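Vacuolar aminopeptidase 1 (PDB 5JGF) removes N-terminal amino acids, preferably neutral or hydrophobic ones, from peptides as a dodecameric zinc aminopeptidase of the yeast vacuole. Local coordinates at residues T63-F73 / R305-V316. Sequence-based numbering, arbitrary orientation.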
ATOM      1  N   THR D  63      26.736 -45.054 -30.189  1.00 15.23           N
ATOM      2  CA  THR D  63      27.881 -44.209 -29.909  1.00 14.31           C
ATOM      3  C   THR D  63      27.525 -43.352 -28.704  1.00 15.47           C
ATOM      4  O   THR D  63      26.353 -43.248 -28.329  1.00 14.64           O
ATOM      5  CB  THR D  63      28.239 -43.307 -31.114  1.00 14.56           C
ATOM      6  OG1 THR D  63      29.471 -42.626 -30.848  1.00 15.19           O
ATOM      7  CG2 THR D  63      27.137 -42.277 -31.374  1.00 15.41           C
ATOM      8  N   ILE D  64      28.536 -42.749 -28.094  1.00 14.76           N
ATOM      9  CA  ILE D  64      28.317 -41.923 -26.919  1.00 14.50           C
ATOM     10  C   ILE D  64      29.115 -40.640 -27.030  1.00 16.16           C
ATOM     11  O   ILE D  64      30.238 -40.636 -27.533  1.00 14.31           O
ATOM     12  CB  ILE D  64      28.748 -42.669 -25.639  1.00 16.19           C
ATOM     13  CG1 ILE D  64      27.945 -43.965 -25.504  1.00 15.67           C
ATOM     14  CG2 ILE D  64      28.536 -41.782 -24.410  1.00 16.74           C
ATOM     15  CD1 ILE D  64      28.404 -44.853 -24.367  1.00 19.29           C
ATOM     16  N   ARG D  65      28.523 -39.545 -26.570  1.00 13.13           N
ATOM     17  CA  ARG D  65      29.194 -38.259 -26.587  1.00 13.00           C
ATOM     18  C   ARG D  65      29.211 -37.714 -25.163  1.00 14.70           C
ATOM     19  O   ARG D  65      28.188 -37.732 -24.480  1.00 13.67           O
ATOM     20  CB  ARG D  65      28.459 -37.273 -27.500  1.00 12.40           C
ATOM     21  CG  ARG D  65      29.056 -35.867 -27.471  1.00 14.65           C
ATOM     22  CD  ARG D  65      28.286 -34.910 -28.364  1.00 14.87           C
ATOM     23  NE  ARG D  65      28.361 -35.292 -29.770  1.00 15.23           N
ATOM     24  CZ  ARG D  65      27.742 -34.648 -30.754  1.00 17.58           C
ATOM     25  NH1 ARG D  65      26.992 -33.583 -30.488  1.00 16.08           N
ATOM     26  NH2 ARG D  65      27.873 -35.068 -32.006  1.00 16.33           N
ATOM     27  N   ASN D  66      30.380 -37.262 -24.713  1.00 14.98           N
ATOM     28  CA  ASN D  66      30.524 -36.672 -23.381  1.00 16.10           C
ATOM     29  C   ASN D  66      30.194 -37.636 -22.243  1.00 16.61           C
ATOM     30  O   ASN D  66      30.204 -37.248 -21.073  1.00 17.49           O
ATOM     31  CB  ASN D  66      29.618 -35.435 -23.280  1.00 16.87           C
ATOM     32  CG  ASN D  66      30.028 -34.494 -22.163  1.00 19.43           C
ATOM     33  OD1 ASN D  66      31.121 -33.935 -22.187  1.00 19.39           O
ATOM     34  ND2 ASN D  66      29.148 -34.313 -21.177  1.00 19.03           N
ATOM     35  N   GLY D  67      29.903 -38.888 -22.586  1.00 16.50           N
ATOM     36  CA  GLY D  67      29.552 -39.875 -21.578  1.00 15.34           C
ATOM     37  C   GLY D  67      28.145 -39.680 -21.027  1.00 14.11           C
ATOM     38  O   GLY D  67      27.752 -40.349 -20.075  1.00 12.80           O
ATOM     39  N   THR D  68      27.379 -38.776 -21.637  1.00 14.93           N
ATOM     40  CA  THR D  68      26.022 -38.475 -21.175  1.00 14.50           C
ATOM     41  C   THR D  68      24.994 -38.333 -22.301  1.00 15.03           C
ATOM     42  O   THR D  68      23.832 -38.015 -22.045  1.00 14.36           O
ATOM     43  CB  THR D  68      26.004 -37.150 -20.381  1.00 15.23           C
ATOM     44  OG1 THR D  68      26.434 -36.082 -21.237  1.00 14.36           O
ATOM     45  CG2 THR D  68      26.932 -37.223 -19.182  1.00 14.80           C
ATOM     46  N   ASN D  69      25.426 -38.570 -23.536  1.00 13.42           N
ATOM     47  CA  ASN D  69      24.585 -38.430 -24.727  1.00 14.82           C
ATOM     48  C   ASN D  69      24.824 -39.715 -25.530  1.00 16.07           C
ATOM     49  O   ASN D  69      25.928 -39.943 -26.026  1.00 16.46           O
ATOM     50  CB  ASN D  69      25.073 -37.183 -25.481  1.00 13.71           C
ATOM     51  CG  ASN D  69      24.249 -36.831 -26.716  1.00 12.99           C
ATOM     52  OD1 ASN D  69      24.689 -36.006 -27.519  1.00 14.98           O
ATOM     53  ND2 ASN D  69      23.069 -37.421 -26.869  1.00 13.80           N
ATOM     54  N   LEU D  70      23.799 -40.555 -25.642  1.00 15.57           N
ATOM     55  CA  LEU D  70      23.937 -41.829 -26.343  1.00 15.37           C
ATOM     56  C   LEU D  70      22.930 -42.028 -27.464  1.00 16.88           C
ATOM     57  O   LEU D  70      21.775 -41.618 -27.360  1.00 14.51           O
ATOM     58  CB  LEU D  70      23.817 -42.979 -25.332  1.00 14.90           C
ATOM     59  CG  LEU D  70      23.899 -44.437 -25.813  1.00 15.01           C
ATOM     60  CD1 LEU D  70      24.379 -45.314 -24.675  1.00 17.34           C
ATOM     61  CD2 LEU D  70      22.543 -44.909 -26.316  1.00 14.56           C
ATOM     62  N   SER D  71      23.384 -42.651 -28.547  1.00 14.40           N
ATOM     63  CA  SER D  71      22.516 -42.938 -29.678  1.00 15.29           C
ATOM     64  C   SER D  71      22.718 -44.385 -30.101  1.00 15.92           C
ATOM     65  O   SER D  71      23.827 -44.785 -30.457  1.00 13.97           O
ATOM     66  CB  SER D  71      22.825 -42.019 -30.859  1.00 16.03           C
ATOM     67  OG  SER D  71      21.953 -42.296 -31.944  1.00 16.85           O
ATOM     68  N   ALA D  72      21.648 -45.166 -30.030  1.00 14.99           N
ATOM     69  CA  ALA D  72      21.692 -46.568 -30.424  1.00 15.31           C
ATOM     70  C   ALA D  72      20.879 -46.657 -31.701  1.00 16.23           C
ATOM     71  O   ALA D  72      19.807 -46.055 -31.800  1.00 15.75           O
ATOM     72  CB  ALA D  72      21.070 -47.441 -29.345  1.00 14.00           C
ATOM     73  N   PHE D  73      21.382 -47.390 -32.688  1.00 16.77           N
ATOM     74  CA  PHE D  73      20.649 -47.504 -33.934  1.00 15.09           C
ATOM     75  C   PHE D  73      20.802 -48.842 -34.640  1.00 16.29           C
ATOM     76  O   PHE D  73      21.771 -49.575 -34.429  1.00 15.57           O
ATOM     77  CB  PHE D  73      21.030 -46.354 -34.877  1.00 16.62           C
ATOM     78  CG  PHE D  73      22.507 -46.245 -35.166  1.00 19.94           C
ATOM     79  CD1 PHE D  73      23.028 -46.692 -36.378  1.00 20.49           C
ATOM     80  CD2 PHE D  73      23.371 -45.654 -34.246  1.00 18.59           C
ATOM     81  CE1 PHE D  73      24.388 -46.544 -36.675  1.00 20.66           C
ATOM     82  CE2 PHE D  73      24.730 -45.502 -34.533  1.00 20.82           C
ATOM     83  CZ  PHE D  73      25.238 -45.947 -35.751  1.00 17.58           C
ATOM     84  N   ARG D 305      26.581 -29.287 -26.491  1.00 13.30           N
ATOM     85  CA  ARG D 305      26.902 -30.275 -27.514  1.00 14.46           C
ATOM     86  C   ARG D 305      26.301 -31.640 -27.204  1.00 15.62           C
ATOM     87  O   ARG D 305      26.068 -32.434 -28.114  1.00 15.98           O
ATOM     88  CB  ARG D 305      28.417 -30.389 -27.700  1.00 17.23           C
ATOM     89  CG  ARG D 305      29.131 -31.188 -26.642  1.00 18.88           C
ATOM     90  CD  ARG D 305      30.628 -31.205 -26.910  1.00 20.30           C
ATOM     91  NE  ARG D 305      31.301 -32.131 -26.013  1.00 21.79           N
ATOM     92  CZ  ARG D 305      31.895 -33.250 -26.405  1.00 20.19           C
ATOM     93  NH1 ARG D 305      31.917 -33.583 -27.687  1.00 19.88           N
ATOM     94  NH2 ARG D 305      32.444 -34.052 -25.503  1.00 20.99           N
ATOM     95  N   GLN D 306      26.027 -31.906 -25.925  1.00 14.24           N
ATOM     96  CA  GLN D 306      25.455 -33.188 -25.531  1.00 13.31           C
ATOM     97  C   GLN D 306      23.934 -33.131 -25.372  1.00 13.40           C
ATOM     98  O   GLN D 306      23.304 -34.106 -24.965  1.00 12.41           O
ATOM     99  CB  GLN D 306      26.107 -33.697 -24.234  1.00 13.81           C
ATOM    100  CG  GLN D 306      25.964 -32.771 -23.025  1.00 14.69           C
ATOM    101  CD  GLN D 306      27.140 -31.816 -22.849  1.00 17.84           C
ATOM    102  OE1 GLN D 306      27.110 -30.928 -21.991  1.00 19.68           O
ATOM    103  NE2 GLN D 306      28.180 -31.998 -23.649  1.00 13.59           N
ATOM    104  N   GLY D 307      23.355 -31.978 -25.696  1.00 13.57           N
ATOM    105  CA  GLY D 307      21.914 -31.808 -25.619  1.00 14.14           C
ATOM    106  C   GLY D 307      21.306 -31.983 -27.000  1.00 13.22           C
ATOM    107  O   GLY D 307      22.036 -32.145 -27.981  1.00 12.49           O
ATOM    108  N   ALA D 308      19.979 -31.940 -27.092  1.00 13.12           N
ATOM    109  CA  ALA D 308      19.301 -32.114 -28.378  1.00 13.29           C
ATOM    110  C   ALA D 308      19.789 -31.165 -29.465  1.00 14.57           C
ATOM    111  O   ALA D 308      19.860 -31.545 -30.630  1.00 13.23           O
ATOM    112  CB  ALA D 308      17.790 -31.967 -28.205  1.00 14.45           C
ATOM    113  N   LYS D 309      20.120 -29.932 -29.094  1.00 12.39           N
ATOM    114  CA  LYS D 309      20.581 -28.965 -30.081  1.00 13.68           C
ATOM    115  C   LYS D 309      22.000 -29.263 -30.564  1.00 12.87           C
ATOM    116  O   LYS D 309      22.458 -28.672 -31.542  1.00 12.84           O
ATOM    117  CB  LYS D 309      20.490 -27.544 -29.509  1.00 12.79           C
ATOM    118  CG  LYS D 309      19.055 -27.115 -29.182  1.00 16.10           C
ATOM    119  CD  LYS D 309      19.006 -25.719 -28.564  1.00 15.87           C
ATOM    120  CE  LYS D 309      17.588 -25.332 -28.149  1.00 17.54           C
ATOM    121  NZ  LYS D 309      16.667 -25.170 -29.313  1.00 16.28           N
ATOM    122  N   GLY D 310      22.673 -30.192 -29.882  1.00 13.61           N
ATOM    123  CA  GLY D 310      24.030 -30.584 -30.243  1.00 14.26           C
ATOM    124  C   GLY D 310      24.078 -31.479 -31.475  1.00 15.92           C
ATOM    125  O   GLY D 310      25.150 -31.766 -32.008  1.00 16.24           O
ATOM    126  N   GLY D 311      22.907 -31.943 -31.902  1.00 14.93           N
ATOM    127  CA  GLY D 311      22.786 -32.756 -33.104  1.00 16.58           C
ATOM    128  C   GLY D 311      23.376 -34.152 -33.220  1.00 16.96           C
ATOM    129  O   GLY D 311      23.755 -34.553 -34.321  1.00 16.79           O
ATOM    130  N   LEU D 312      23.447 -34.911 -32.133  1.00 16.00           N
ATOM    131  CA  LEU D 312      23.999 -36.262 -32.238  1.00 17.38           C
ATOM    132  C   LEU D 312      23.153 -37.132 -33.174  1.00 17.51           C
ATOM    133  O   LEU D 312      23.688 -37.956 -33.918  1.00 16.65           O
ATOM    134  CB  LEU D 312      24.096 -36.922 -30.860  1.00 16.31           C
ATOM    135  CG  LEU D 312      24.659 -38.352 -30.872  1.00 17.06           C
ATOM    136  CD1 LEU D 312      26.071 -38.344 -31.471  1.00 16.68           C
ATOM    137  CD2 LEU D 312      24.678 -38.916 -29.458  1.00 16.80           C
ATOM    138  N   LEU D 313      21.835 -36.947 -33.139  1.00 15.88           N
ATOM    139  CA  LEU D 313      20.937 -37.718 -33.995  1.00 17.04           C
ATOM    140  C   LEU D 313      21.262 -37.488 -35.465  1.00 17.61           C
ATOM    141  O   LEU D 313      21.453 -38.440 -36.227  1.00 15.89           O
ATOM    142  CB  LEU D 313      19.482 -37.322 -33.739  1.00 16.14           C
ATOM    143  CG  LEU D 313      18.457 -37.892 -34.726  1.00 15.69           C
ATOM    144  CD1 LEU D 313      18.383 -39.404 -34.589  1.00 14.62           C
ATOM    145  CD2 LEU D 313      17.096 -37.267 -34.460  1.00 17.34           C
ATOM    146  N   GLU D 314      21.311 -36.217 -35.854  1.00 16.61           N
ATOM    147  CA  GLU D 314      21.610 -35.840 -37.228  1.00 17.50           C
ATOM    148  C   GLU D 314      22.980 -36.375 -37.637  1.00 18.17           C
ATOM    149  O   GLU D 314      23.172 -36.817 -38.772  1.00 17.72           O
ATOM    150  CB  GLU D 314      21.585 -34.311 -37.378  1.00 17.35           C
ATOM    151  CG  GLU D 314      20.239 -33.645 -37.056  1.00 20.55           C
ATOM    152  CD  GLU D 314      20.109 -33.212 -35.597  1.00 20.25           C
ATOM    153  OE1 GLU D 314      20.038 -34.081 -34.708  1.00 17.61           O
ATOM    154  OE2 GLU D 314      20.079 -31.990 -35.341  1.00 22.71           O
ATOM    155  N   SER D 315      23.928 -36.332 -36.708  1.00 18.26           N
ATOM    156  CA  SER D 315      25.278 -36.819 -36.973  1.00 19.74           C
ATOM    157  C   SER D 315      25.276 -38.317 -37.260  1.00 18.85           C
ATOM    158  O   SER D 315      25.887 -38.774 -38.226  1.00 18.15           O
ATOM    159  CB  SER D 315      26.187 -36.533 -35.778  1.00 20.30           C
ATOM    160  OG  SER D 315      27.468 -37.108 -35.978  1.00 25.19           O
ATOM    161  N   VAL D 316      24.594 -39.073 -36.409  1.00 17.21           N
ATOM    162  CA  VAL D 316      24.500 -40.519 -36.561  1.00 17.39           C
ATOM    163  C   VAL D 316      23.923 -40.893 -37.923  1.00 18.68           C
ATOM    164  O   VAL D 316      24.461 -41.756 -38.616  1.00 17.90           O
ATOM    165  CB  VAL D 316      23.618 -41.137 -35.447  1.00 16.77           C
ATOM    166  CG1 VAL D 316      23.259 -42.580 -35.792  1.00 17.89           C
ATOM    167  CG2 VAL D 316      24.355 -41.081 -34.117  1.00 17.79           C
TER
HETATM  168  O   HOH W   1      27.108 -33.205 -34.047  1.00 20.47           O
HETATM  169  O   HOH W   2      30.765 -30.875 -23.429  1.00 16.28           O
HETATM  170  O   HOH W   3      32.955 -36.800 -25.822  1.00 18.04           O
HETATM  171  O   HOH W   4      23.393 -34.289 -29.222  1.00 14.15           O
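The beta hairpin of strands 58-65 and 69-76, with a classic bulge where T68 and N69 face R65, meets segment 305-311, which includes the 3-10 turn 308-310, and the start of helix 312-324 through R65, N69 and L312. R65 reaches from the hairpin toward segment 305-316, CG anti to the backbone N (chi1 175°) and the chain bent only at chi3. R65 NH1 donates hydrogen bonds to R305 O at 2.8 Å and to G310 O at 3.0 Å, both oxygens close to the guanidinium plane. The NH1 lies 56° out of the G310 carbonyl plane. R65 NH2 hydrogen-bonds to water 1 and forms a salt bridge with E46. L312 lies over one guanidinium face, with CD1 3.8 Å from R65 NH2. A methionine in place of R65 would probably leave both carbonyls without this donor and E46 without its charged mate.

R65 CG lies over one face of the R305 guanidinium, 3.7 Å from R305 NH1; R305 NH1 hydrogen-bonds to G424 O of the second subunit. The amide of N66 stacks on that of Q306, planes 13° apart. N66 OD1 also accepts from R426 of the second subunit. L312 CD2 packs 3.4 Å from N69 ND2, which is bonded to L294 O; water 4 accepts from L312 N and lies within hydrogen-bonding distance of N69 OD1 and G307 O. Farther along, V316 CG2 touches S71 OG, itself hydrogen-bonded with T293 OG1, and V316 CG1 makes a CH-pi contact over the F73 ring, 3.6 Å from its centroid. This is a helix packed on the face of a central mixed sheet, the alpha/beta core of an M18 zinc aminopeptidase.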